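Local coordinates for bifunctional purine biosynthetic protein ADE5,7 (Cryptococcus neoformans var. grubii serotype A, PDB 7LVO), which catalyses, through this N-terminal half, the ATP-dependent joining of phosphoribosylamine to glycine, the second step of de novo purine biosynthesis, at residues Ala53-Gln58 against Leu348-Asp353; Val334-Pro339 against Ala343-Leu348. All blocks are in the same frame, centred on the assembly; numbering follows the deposited sequence.

How the interactions relate
After strand 38-44, the chain enters helix 47-56; residues 53-58, on the last part of this helix and just beyond, meet 348-353 some 290 residues later. Interaction 1 forms when the loop between helices 340-344 and 354-362 comes back, closing a very long loop that joins the N domain to the ATP-grasp part. Interaction 2 lies wholly within that span and is short: the segment leaving strand 326-333 folds against the end of helix 340-344 only a few residues later. Leu-348 belongs to both contacts, whose centres are about 12 Å apart. They also meet directly, since Lys-55 CD packs 3.6 Å from Met-345 O.

Interaction 1: residues Ala53-Gln58 against Leu348-Asp353; sequences AFKLAQ and LDEQTD
Lys-55, on helix 47-56, faces the irregular backbone that runs from Leu-348 to Glu-350 and on to Asp-353. Residues 348-353 fold into a type I turn from Asp-349 to Thr-352, closed by the backbone bond from Thr-352 N to Asp-349 O at 2.9 Å. Two waters fill the space between helix and turn, and they carry the polar part of the contact.

Lys-55 leaves the helix with CG beside its backbone N (chi1 -66°) and bends again at chi2 and chi3, a hooked path that turns its amino group toward the turn. One water accepts from Lys-55 NZ and donates to Leu-348 O at 2.6 Å. The other also accepts from Lys-55 NZ, and it bridges to two carbonyls, Asp-349 O and Thr-352 O, the latter at 2.6 Å. A lysine suits this place because its ammonium can serve both waters and still donate, weakly, to Gln-58 OE1 at 3.2 Å.

The contact brings the N domain, where helix 47-56 packs on the parallel sheet through Ala-53 and Leu-56, up to the ATP-grasp part of this synthetase. Just beyond the turn, Asp-353 caps the start of helix 354-362 by accepting from Glu-356 N, while its other carboxylate oxygen bonds to Ser-59.

Lys-55 CE lies 4.1 Å from Leu-348 CD1, the branch nearest the lysine, and this last methylene packs on a leucine that also touches Tyr-373. The bent chain of Glu-350, exposed to solvent, crosses Lys-55 at about a right angle and leaves OE1 4.1 Å from Lys-55 NZ. That is beyond a salt bridge, though the opposite charges probably attract.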
ATOM      1  N   ALA A  53       8.921   5.724   8.927  1.00 24.06           N
ATOM      2  CA  ALA A  53       9.908   6.553   9.608  1.00 22.75           C
ATOM      3  C   ALA A  53       9.876   6.311  11.107  1.00 25.12           C
ATOM      4  O   ALA A  53      10.926   6.310  11.765  1.00 28.57           O
ATOM      5  CB  ALA A  53       9.664   8.035   9.302  1.00 31.75           C
ATOM      6  N   PHE A  54       8.677   6.103  11.660  1.00 19.45           N
ATOM      7  CA  PHE A  54       8.541   5.839  13.083  1.00 20.40           C
ATOM      8  C   PHE A  54       9.378   4.638  13.501  1.00 24.23           C
ATOM      9  O   PHE A  54      10.128   4.703  14.480  1.00 34.41           O
ATOM     10  CB  PHE A  54       7.057   5.630  13.413  1.00 25.55           C
ATOM     11  CG  PHE A  54       6.800   5.085  14.789  1.00 23.91           C
ATOM     12  CD1 PHE A  54       6.914   5.899  15.908  1.00 27.26           C
ATOM     13  CD2 PHE A  54       6.423   3.762  14.960  1.00 24.00           C
ATOM     14  CE1 PHE A  54       6.666   5.398  17.178  1.00 27.61           C
ATOM     15  CE2 PHE A  54       6.174   3.254  16.228  1.00 27.81           C
ATOM     16  CZ  PHE A  54       6.296   4.074  17.336  1.00 32.83           C
ATOM     17  N   LYS A  55       9.270   3.536  12.765  1.00 25.20           N
ATOM     18  CA  LYS A  55      10.007   2.326  13.121  1.00 23.76           C
ATOM     19  C   LYS A  55      11.488   2.445  12.776  1.00 25.85           C
ATOM     20  O   LYS A  55      12.354   2.119  13.596  1.00 25.09           O
ATOM     21  CB  LYS A  55       9.394   1.116  12.418  1.00 29.23           C
ATOM     22  CG  LYS A  55       7.981   0.776  12.866  1.00 30.67           C
ATOM     23  CD  LYS A  55       7.917   0.441  14.362  1.00 35.10           C
ATOM     24  CE  LYS A  55       8.824  -0.729  14.726  1.00 37.09           C
ATOM     25  NZ  LYS A  55       8.651  -1.150  16.148  1.00 40.13           N
ATOM     26  N   LEU A  56      11.800   2.934  11.570  1.00 26.71           N
ATOM     27  CA  LEU A  56      13.200   3.049  11.166  1.00 26.59           C
ATOM     28  C   LEU A  56      13.993   3.903  12.149  1.00 28.05           C
ATOM     29  O   LEU A  56      15.158   3.605  12.446  1.00 25.29           O
ATOM     30  CB  LEU A  56      13.294   3.625   9.756  1.00 31.41           C
ATOM     31  CG  LEU A  56      12.694   2.769   8.643  1.00 25.41           C
ATOM     32  CD1 LEU A  56      12.739   3.522   7.322  1.00 28.63           C
ATOM     33  CD2 LEU A  56      13.398   1.427   8.522  1.00 28.52           C
ATOM     34  N   ALA A  57      13.373   4.961  12.676  1.00 26.53           N
ATOM     35  CA  ALA A  57      14.076   5.857  13.589  1.00 32.07           C
ATOM     36  C   ALA A  57      14.445   5.180  14.906  1.00 24.56           C
ATOM     37  O   ALA A  57      15.294   5.699  15.640  1.00 28.56           O
ATOM     38  CB  ALA A  57      13.223   7.094  13.868  1.00 31.52           C
ATOM     39  N   GLN A  58      13.839   4.041  15.219  1.00 28.99           N
ATOM     40  CA  GLN A  58      14.177   3.299  16.424  1.00 32.33           C
ATOM     41  C   GLN A  58      15.367   2.365  16.236  1.00 39.94           C
ATOM     42  O   GLN A  58      15.875   1.829  17.229  1.00 32.24           O
ATOM     43  CB  GLN A  58      12.971   2.481  16.891  1.00 32.82           C
ATOM     44  CG  GLN A  58      11.783   3.323  17.327  1.00 39.60           C
ATOM     45  CD  GLN A  58      10.589   2.477  17.713  1.00 31.53           C
ATOM     46  OE1 GLN A  58      10.265   1.496  17.037  1.00 36.51           O
ATOM     47  NE2 GLN A  58       9.940   2.835  18.806  1.00 31.47           N
ATOM     48  N   LEU A 348       5.164  -5.180  14.999  1.00 35.63           N
ATOM     49  CA  LEU A 348       6.553  -5.621  14.998  1.00 31.14           C
ATOM     50  C   LEU A 348       7.072  -5.659  16.430  1.00 34.71           C
ATOM     51  O   LEU A 348       7.013  -4.655  17.140  1.00 35.91           O
ATOM     52  CB  LEU A 348       7.401  -4.689  14.143  1.00 36.54           C
ATOM     53  CG  LEU A 348       7.202  -4.770  12.628  1.00 34.43           C
ATOM     54  CD1 LEU A 348       7.940  -3.628  11.929  1.00 33.98           C
ATOM     55  CD2 LEU A 348       7.676  -6.106  12.098  1.00 33.39           C
ATOM     56  N   ASP A 349       7.578  -6.813  16.862  1.00 45.17           N
ATOM     57  CA  ASP A 349       8.109  -6.913  18.213  1.00 43.39           C
ATOM     58  C   ASP A 349       9.308  -5.979  18.382  1.00 46.46           C
ATOM     59  O   ASP A 349       9.989  -5.606  17.420  1.00 35.15           O
ATOM     60  CB  ASP A 349       8.504  -8.354  18.545  1.00 46.72           C
ATOM     61  CG  ASP A 349       9.610  -8.890  17.643  1.00 44.12           C
ATOM     62  OD1 ASP A 349      10.678  -8.256  17.546  1.00 49.17           O
ATOM     63  OD2 ASP A 349       9.414  -9.964  17.044  1.00 48.75           O
ATOM     64  N   GLU A 350       9.561  -5.597  19.634  1.00 52.32           N
ATOM     65  CA  GLU A 350      10.656  -4.676  19.918  1.00 54.26           C
ATOM     66  C   GLU A 350      12.026  -5.289  19.668  1.00 44.36           C
ATOM     67  O   GLU A 350      13.031  -4.586  19.789  1.00 41.00           O
ATOM     68  CB  GLU A 350      10.556  -4.176  21.361  1.00 61.79           C
ATOM     69  CG  GLU A 350       9.263  -3.431  21.660  1.00 53.71           C
ATOM     70  CD  GLU A 350       9.027  -2.261  20.722  1.00 70.13           C
ATOM     71  OE1 GLU A 350       9.966  -1.868  19.999  1.00 69.49           O
ATOM     72  OE2 GLU A 350       7.897  -1.731  20.705  1.00 71.33           O
ATOM     73  N   GLN A 351      12.093  -6.577  19.328  1.00 51.59           N
ATOM     74  CA  GLN A 351      13.343  -7.193  18.909  1.00 46.01           C
ATOM     75  C   GLN A 351      13.609  -7.016  17.420  1.00 47.74           C
ATOM     76  O   GLN A 351      14.764  -7.117  16.993  1.00 38.48           O
ATOM     77  CB  GLN A 351      13.336  -8.686  19.247  1.00 49.36           C
ATOM     78  CG  GLN A 351      14.712  -9.278  19.495  1.00 48.50           C
ATOM     79  CD  GLN A 351      15.285  -8.859  20.836  1.00 48.61           C
ATOM     80  OE1 GLN A 351      14.638  -8.146  21.602  1.00 51.68           O
ATOM     81  NE2 GLN A 351      16.509  -9.299  21.125  1.00 47.21           N
ATOM     82  N   THR A 352      12.570  -6.749  16.627  1.00 36.22           N
ATOM     83  CA  THR A 352      12.712  -6.630  15.185  1.00 32.29           C
ATOM     84  C   THR A 352      13.180  -5.232  14.811  1.00 35.89           C
ATOM     85  O   THR A 352      12.558  -4.235  15.197  1.00 30.23           O
ATOM     86  CB  THR A 352      11.385  -6.934  14.491  1.00 34.97           C
ATOM     87  OG1 THR A 352      11.033  -8.306  14.704  1.00 50.51           O
ATOM     88  CG2 THR A 352      11.496  -6.658  12.998  1.00 35.89           C
ATOM     89  N   ASP A 353      14.267  -5.162  14.049  1.00 31.12           N
ATOM     90  CA  ASP A 353      14.776  -3.912  13.496  1.00 32.40           C
ATOM     91  C   ASP A 353      14.271  -3.806  12.064  1.00 29.54           C
ATOM     92  O   ASP A 353      14.692  -4.574  11.194  1.00 30.22           O
ATOM     93  CB  ASP A 353      16.304  -3.872  13.548  1.00 34.49           C
ATOM     94  CG  ASP A 353      16.878  -2.575  12.990  1.00 26.33           C
ATOM     95  OD1 ASP A 353      16.307  -2.027  12.032  1.00 31.73           O
ATOM     96  OD2 ASP A 353      17.909  -2.106  13.508  1.00 23.29           O
TER
HETATM   97  O   HOH W   1       6.228  -2.192  16.939  1.00 33.99           O
HETATM   98  O   HOH W   2      10.665  -2.918  16.392  1.00 39.73           O

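Interaction 2: residues Val334-Pro339 against Ala343-Leu348; sequences VRFGDP and ALMLLL
Phe-336 and Met-345 meet where the segment after strand 326-333 passes the end of helix 340-344, a strand-loop-helix connection in the ATP-grasp part of the enzyme. Asn-333, predicted to bind magnesium, ends that strand.

The apolar contact is made by Met-345 CE, which lies obliquely to the Phe-336 ring, 4.3 Å from CE1. Met-345 is folded at chi2 (-62°), and chi3 (98°) swings CE toward the ring; a flexible thioether chain suits such a route. The flat, wholly apolar ring of Phe-336 suits this buried spot. Both side chains also touch Leu-52 of helix 47-56, so the pair packs against the N domain. Pro-339 touches Val-382, and the small Ala-343 touches Ala-378 and Ser-380, all of strand 377-384.

The polar bonds are made by 334-339. Asp-338 OD2 accepts from Arg-48 N and its OD1 from Gln-342 NE2, fixing the carboxylate just before the cis peptide bond that leads into Pro-339.

Among backbone atoms, Pro-339 O and Ala-343 N stand four residues apart as in a helical bond, but at 3.7 Å, and the carbonyl oxygen instead accepts from Ser-380 OG.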
ATOM      1  N   VAL A 334       2.904  -3.443  -5.147  1.00 22.59           N
ATOM      2  CA  VAL A 334       4.327  -3.748  -5.031  1.00 20.62           C
ATOM      3  C   VAL A 334       5.007  -2.821  -4.038  1.00 23.57           C
ATOM      4  O   VAL A 334       6.181  -2.467  -4.206  1.00 22.96           O
ATOM      5  CB  VAL A 334       5.018  -3.676  -6.407  1.00 30.20           C
ATOM      6  CG1 VAL A 334       4.405  -4.704  -7.375  1.00 22.25           C
ATOM      7  CG2 VAL A 334       4.921  -2.266  -6.981  1.00 23.81           C
ATOM      8  N   ARG A 335       4.278  -2.425  -3.001  1.00 22.82           N
ATOM      9  CA  ARG A 335       4.818  -1.564  -1.960  1.00 25.63           C
ATOM     10  C   ARG A 335       3.916  -1.661  -0.740  1.00 25.74           C
ATOM     11  O   ARG A 335       2.843  -2.266  -0.783  1.00 24.76           O
ATOM     12  CB  ARG A 335       4.946  -0.116  -2.443  1.00 23.40           C
ATOM     13  CG  ARG A 335       3.859   0.345  -3.414  1.00 27.80           C
ATOM     14  CD  ARG A 335       2.476   0.228  -2.823  1.00 40.58           C
ATOM     15  NE  ARG A 335       1.440   0.645  -3.766  1.00 43.49           N
ATOM     16  CZ  ARG A 335       0.141   0.661  -3.495  1.00 49.10           C
ATOM     17  NH1 ARG A 335      -0.319   0.309  -2.307  1.00 41.89           N
ATOM     18  NH2 ARG A 335      -0.715   1.042  -4.437  1.00 62.21           N
ATOM     19  N   PHE A 336       4.373  -1.063   0.357  1.00 24.68           N
ATOM     20  CA  PHE A 336       3.573  -1.047   1.573  1.00 28.93           C
ATOM     21  C   PHE A 336       2.209  -0.415   1.306  1.00 27.89           C
ATOM     22  O   PHE A 336       2.055   0.444   0.434  1.00 27.52           O
ATOM     23  CB  PHE A 336       4.291  -0.292   2.685  1.00 26.08           C
ATOM     24  CG  PHE A 336       5.361  -1.095   3.368  1.00 30.83           C
ATOM     25  CD1 PHE A 336       5.023  -2.061   4.293  1.00 29.96           C
ATOM     26  CD2 PHE A 336       6.707  -0.878   3.089  1.00 26.80           C
ATOM     27  CE1 PHE A 336       6.003  -2.809   4.922  1.00 32.59           C
ATOM     28  CE2 PHE A 336       7.683  -1.614   3.725  1.00 26.23           C
ATOM     29  CZ  PHE A 336       7.333  -2.580   4.640  1.00 28.90           C
ATOM     30  N   GLY A 337       1.208  -0.864   2.062  1.00 22.69           N
ATOM     31  CA  GLY A 337      -0.144  -0.381   1.913  1.00 26.88           C
ATOM     32  C   GLY A 337      -0.481   0.708   2.918  1.00 27.79           C
ATOM     33  O   GLY A 337       0.157   0.850   3.960  1.00 30.26           O
ATOM     34  N   ASP A 338      -1.506   1.489   2.588  1.00 21.38           N
ATOM     35  CA  ASP A 338      -1.973   2.575   3.441  1.00 25.35           C
ATOM     36  C   ASP A 338      -3.486   2.445   3.553  1.00 29.12           C
ATOM     37  O   ASP A 338      -4.181   2.443   2.516  1.00 35.90           O
ATOM     38  CB  ASP A 338      -1.571   3.929   2.859  1.00 26.33           C
ATOM     39  CG  ASP A 338      -1.768   5.069   3.839  1.00 23.66           C
ATOM     40  OD1 ASP A 338      -2.847   5.163   4.434  1.00 30.41           O
ATOM     41  OD2 ASP A 338      -0.817   5.859   4.027  1.00 24.75           O
ATOM     42  N   PRO A 339      -4.053   2.353   4.768  1.00 28.14           N
ATOM     43  CA  PRO A 339      -3.413   2.454   6.083  1.00 27.26           C
ATOM     44  C   PRO A 339      -3.025   1.128   6.742  1.00 24.70           C
ATOM     45  O   PRO A 339      -2.908   1.086   7.960  1.00 20.99           O
ATOM     46  CB  PRO A 339      -4.494   3.151   6.920  1.00 24.75           C
ATOM     47  CG  PRO A 339      -5.771   2.549   6.368  1.00 31.66           C
ATOM     48  CD  PRO A 339      -5.525   2.315   4.883  1.00 34.39           C
ATOM     49  N   ALA A 343      -1.035   0.185  10.989  1.00 21.22           N
ATOM     50  CA  ALA A 343      -1.397  -0.797  12.007  1.00 26.29           C
ATOM     51  C   ALA A 343      -0.339  -1.887  12.142  1.00 15.20           C
ATOM     52  O   ALA A 343      -0.000  -2.279  13.261  1.00 20.50           O
ATOM     53  CB  ALA A 343      -2.755  -1.417  11.680  1.00 20.92           C
ATOM     54  N   LEU A 344       0.203  -2.364  11.017  1.00 21.51           N
ATOM     55  CA  LEU A 344       1.143  -3.482  11.057  1.00 21.26           C
ATOM     56  C   LEU A 344       2.454  -3.091  11.730  1.00 27.11           C
ATOM     57  O   LEU A 344       3.072  -3.912  12.420  1.00 19.94           O
ATOM     58  CB  LEU A 344       1.403  -3.997   9.652  1.00 17.12           C
ATOM     59  CG  LEU A 344       0.263  -4.763   8.981  1.00 20.96           C
ATOM     60  CD1 LEU A 344       0.530  -4.975   7.491  1.00 21.66           C
ATOM     61  CD2 LEU A 344       0.033  -6.090   9.672  1.00 28.65           C
ATOM     62  N   MET A 345       2.902  -1.849  11.529  1.00 20.80           N
ATOM     63  CA  MET A 345       4.128  -1.395  12.174  1.00 19.81           C
ATOM     64  C   MET A 345       4.031  -1.524  13.691  1.00 23.90           C
ATOM     65  O   MET A 345       5.051  -1.696  14.370  1.00 30.09           O
ATOM     66  CB  MET A 345       4.430   0.049  11.792  1.00 18.56           C
ATOM     67  CG  MET A 345       4.866   0.251  10.337  1.00 24.99           C
ATOM     68  SD  MET A 345       6.404  -0.593   9.921  1.00 25.81           S
ATOM     69  CE  MET A 345       5.786  -2.081   9.151  1.00 21.82           C
ATOM     70  N   LEU A 346       2.821  -1.430  14.240  1.00 25.65           N
ATOM     71  CA  LEU A 346       2.630  -1.567  15.679  1.00 32.39           C
ATOM     72  C   LEU A 346       2.646  -3.015  16.150  1.00 23.32           C
ATOM     73  O   LEU A 346       2.590  -3.249  17.359  1.00 35.36           O
ATOM     74  CB  LEU A 346       1.319  -0.906  16.095  1.00 23.63           C
ATOM     75  CG  LEU A 346       1.363   0.599  16.306  1.00 30.40           C
ATOM     76  CD1 LEU A 346       2.071   1.305  15.166  1.00 33.90           C
ATOM     77  CD2 LEU A 346      -0.043   1.149  16.487  1.00 34.67           C
ATOM     78  N   LEU A 347       2.721  -3.982  15.238  1.00 30.48           N
ATOM     79  CA  LEU A 347       2.794  -5.392  15.604  1.00 25.83           C
ATOM     80  C   LEU A 347       4.202  -5.960  15.489  1.00 36.40           C
ATOM     81  O   LEU A 347       4.417  -7.122  15.846  1.00 38.68           O
ATOM     82  CB  LEU A 347       1.837  -6.221  14.743  1.00 25.37           C
ATOM     83  CG  LEU A 347       0.344  -5.986  14.971  1.00 32.06           C
ATOM     84  CD1 LEU A 347      -0.479  -6.892  14.058  1.00 34.78           C
ATOM     85  CD2 LEU A 347      -0.041  -6.210  16.419  1.00 34.75           C
ATOM     86  N   LEU A 348       5.164  -5.180  14.999  1.00 35.63           N
ATOM     87  CA  LEU A 348       6.553  -5.621  14.998  1.00 31.14           C
ATOM     88  C   LEU A 348       7.072  -5.659  16.430  1.00 34.71           C
ATOM     89  O   LEU A 348       7.013  -4.655  17.140  1.00 35.91           O
ATOM     90  CB  LEU A 348       7.401  -4.689  14.143  1.00 36.54           C
ATOM     91  CG  LEU A 348       7.202  -4.770  12.628  1.00 34.43           C
ATOM     92  CD1 LEU A 348       7.940  -3.628  11.929  1.00 33.98           C
ATOM     93  CD2 LEU A 348       7.676  -6.106  12.098  1.00 33.39           C
TER